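Local coordinates for fusion protein of Nuclear RNA export factor 2 and Protein panoramix (Drosophila melanogaster, PDB 6IEW), which joins the UBA domain of Nxf2 to the Panoramix region it binds, two partners in ovarian cotranscriptional transposon silencing, at residues E31-D36 / L41-Q46. Residues are numbered along the deposited sequence; the frame is centred on the assembly and turned at random.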
loop_
_atom_site.group_PDB
_atom_site.type_symbol
_atom_site.label_atom_id
_atom_site.label_comp_id
_atom_site.label_asym_id
_atom_site.label_seq_id
_atom_site.Cartn_x
_atom_site.Cartn_y
_atom_site.Cartn_z
ATOM N N GLU A 31 2.535 -6.417 -7.465
ATOM C CA GLU A 31 2.731 -7.516 -8.407
ATOM C C GLU A 31 2.385 -8.859 -7.774
ATOM O O GLU A 31 1.778 -9.717 -8.424
ATOM C CB GLU A 31 4.157 -7.507 -8.963
ATOM C CG GLU A 31 4.423 -6.343 -9.902
ATOM C CD GLU A 31 5.751 -6.448 -10.635
ATOM O OE1 GLU A 31 6.593 -7.288 -10.253
ATOM O OE2 GLU A 31 5.945 -5.685 -11.605
ATOM N N GLU A 32 2.751 -9.057 -6.503
ATOM C CA GLU A 32 2.430 -10.317 -5.841
ATOM C C GLU A 32 0.926 -10.503 -5.689
ATOM O O GLU A 32 0.436 -11.640 -5.707
ATOM C CB GLU A 32 3.141 -10.398 -4.487
ATOM C CG GLU A 32 2.992 -11.742 -3.775
ATOM C CD GLU A 32 3.729 -11.792 -2.446
ATOM O OE1 GLU A 32 4.767 -11.110 -2.308
ATOM O OE2 GLU A 32 3.264 -12.513 -1.539
ATOM N N ALA A 33 0.179 -9.410 -5.552
ATOM C CA ALA A 33 -1.271 -9.457 -5.430
ATOM C C ALA A 33 -1.972 -9.437 -6.780
ATOM O O ALA A 33 -3.197 -9.276 -6.832
ATOM C CB ALA A 33 -1.770 -8.303 -4.557
ATOM N N ASP A 34 -1.220 -9.594 -7.866
ATOM C CA ASP A 34 -1.769 -9.618 -9.221
ATOM C C ASP A 34 -2.564 -8.358 -9.544
ATOM O O ASP A 34 -3.640 -8.415 -10.145
ATOM C CB ASP A 34 -2.585 -10.879 -9.504
ATOM C CG ASP A 34 -2.805 -11.095 -10.992
ATOM O OD1 ASP A 34 -1.930 -10.680 -11.783
ATOM O OD2 ASP A 34 -3.854 -11.651 -11.379
ATOM N N TRP A 35 -2.032 -7.207 -9.136
ATOM C CA TRP A 35 -2.522 -5.900 -9.564
ATOM C C TRP A 35 -3.908 -5.566 -9.037
ATOM O O TRP A 35 -4.576 -4.675 -9.576
ATOM C CB TRP A 35 -2.463 -5.756 -11.087
ATOM C CG TRP A 35 -1.079 -5.846 -11.565
ATOM C CD1 TRP A 35 -0.391 -6.972 -11.923
ATOM C CD2 TRP A 35 -0.175 -4.762 -11.694
ATOM N NE1 TRP A 35 0.893 -6.641 -12.286
ATOM C CE2 TRP A 35 1.048 -5.285 -12.155
ATOM C CE3 TRP A 35 -0.285 -3.387 -11.479
ATOM C CZ2 TRP A 35 2.153 -4.479 -12.398
ATOM C CZ3 TRP A 35 0.803 -2.594 -11.717
ATOM C CH2 TRP A 35 2.010 -3.137 -12.172
ATOM N N ASP A 36 -4.361 -6.253 -7.994
ATOM C CA ASP A 36 -5.651 -5.969 -7.385
ATOM C C ASP A 36 -5.444 -5.096 -6.157
ATOM O O ASP A 36 -4.730 -5.483 -5.225
ATOM C CB ASP A 36 -6.406 -7.241 -7.013
ATOM C CG ASP A 36 -7.808 -6.944 -6.520
ATOM O OD1 ASP A 36 -8.712 -6.751 -7.361
ATOM O OD2 ASP A 36 -8.000 -6.868 -5.296
ATOM N N LEU A 41 -3.659 -4.301 -0.534
ATOM C CA LEU A 41 -3.739 -3.725 0.805
ATOM C C LEU A 41 -3.751 -4.818 1.865
ATOM O O LEU A 41 -3.041 -4.730 2.876
ATOM C CB LEU A 41 -4.977 -2.835 0.924
ATOM C CG LEU A 41 -4.964 -1.586 0.044
ATOM C CD1 LEU A 41 -6.304 -0.869 0.130
ATOM C CD2 LEU A 41 -3.830 -0.649 0.433
ATOM N N LYS A 42 -4.550 -5.868 1.646
ATOM C CA LYS A 42 -4.571 -6.987 2.583
ATOM C C LYS A 42 -3.206 -7.653 2.677
ATOM O O LYS A 42 -2.769 -8.051 3.767
ATOM C CB LYS A 42 -5.618 -8.014 2.155
ATOM C CG LYS A 42 -7.050 -7.532 2.241
ATOM C CD LYS A 42 -8.002 -8.635 1.818
ATOM C CE LYS A 42 -9.449 -8.189 1.938
ATOM N NZ LYS A 42 -10.386 -9.257 1.485
ATOM N N LEU A 43 -2.527 -7.803 1.540
ATOM C CA LEU A 43 -1.211 -8.428 1.539
ATOM C C LEU A 43 -0.199 -7.582 2.298
ATOM O O LEU A 43 0.640 -8.117 3.032
ATOM C CB LEU A 43 -0.763 -8.671 0.098
ATOM C CG LEU A 43 0.602 -9.329 -0.078
ATOM C CD1 LEU A 43 0.657 -10.673 0.632
ATOM C CD2 LEU A 43 0.930 -9.489 -1.555
ATOM N N PHE A 44 -0.264 -6.259 2.138
ATOM C CA PHE A 44 0.603 -5.371 2.909
ATOM C C PHE A 44 0.393 -5.561 4.406
ATOM O O PHE A 44 1.358 -5.657 5.174
ATOM C CB PHE A 44 0.343 -3.917 2.512
ATOM C CG PHE A 44 0.829 -2.913 3.526
ATOM C CD1 PHE A 44 2.164 -2.871 3.906
ATOM C CD2 PHE A 44 -0.052 -2.008 4.094
ATOM C CE1 PHE A 44 2.603 -1.949 4.844
ATOM C CE2 PHE A 44 0.379 -1.082 5.023
ATOM C CZ PHE A 44 1.707 -1.054 5.406
ATOM N N ILE A 45 -0.868 -5.612 4.838
ATOM C CA ILE A 45 -1.160 -5.766 6.262
ATOM C C ILE A 45 -0.621 -7.092 6.787
ATOM O O ILE A 45 -0.060 -7.160 7.891
ATOM C CB ILE A 45 -2.669 -5.591 6.512
ATOM C CG1 ILE A 45 -3.060 -4.136 6.264
ATOM C CG2 ILE A 45 -3.041 -6.033 7.922
ATOM C CD1 ILE A 45 -4.532 -3.941 6.043
ATOM N N GLN A 46 -0.763 -8.162 6.002
ATOM C CA GLN A 46 -0.258 -9.462 6.429
ATOM C C GLN A 46 1.263 -9.464 6.498
ATOM O O GLN A 46 1.850 -9.903 7.494
ATOM C CB GLN A 46 -0.754 -10.556 5.487
ATOM C CG GLN A 46 -0.329 -11.951 5.914
ATOM C CD GLN A 46 -0.927 -12.343 7.248
ATOM O OE1 GLN A 46 -2.138 -12.251 7.446
ATOM N NE2 GLN A 46 -0.079 -12.770 8.176
#
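Almost the whole contact is made by one methyl group: CD2 of Leu43 meets the stem of Glu32 and also the small side chain of Ala33. Glu32 carries its CG anti to the backbone N (chi1 -174°) and the chain stays extended beyond CG, which runs the methylenes of Glu32 across Leu43 at about a right angle. Leu43 CD2 lies 3.7 Å from Glu32 CD. The other methyl, Leu43 CD1, reaches Glu32 OE2 at 3.9 Å. No hydrogen bond crosses here; the carboxylate is used elsewhere, its OE1 forming a salt bridge with Lys47 one turn beyond Leu43. Glu32 thus illustrates how a long acidic side chain can do two jobs, with an apolar stem against a leucine and a carboxylate paired with a lysine on the exposed side. Next along the chain, Ala33 CB approaches Leu43 CD2 at 4.2 Å, and Ala33 also touches Ala40, while Leu43 continues onto Ile29 of helix 23-32. The chain turns back through a Schellman motif that ends helix 23-32, with Asp34 at positive phi, and an overlapping type I' beta turn from Ala33 to Asp36, whose OD2 caps Arg39 N at the start of helix 37-49. Lying entirely in the Nxf2 part of the fusion, this packing of two successive helices across a short connection belongs to the compact helical UBA fold of the TAP-C domain.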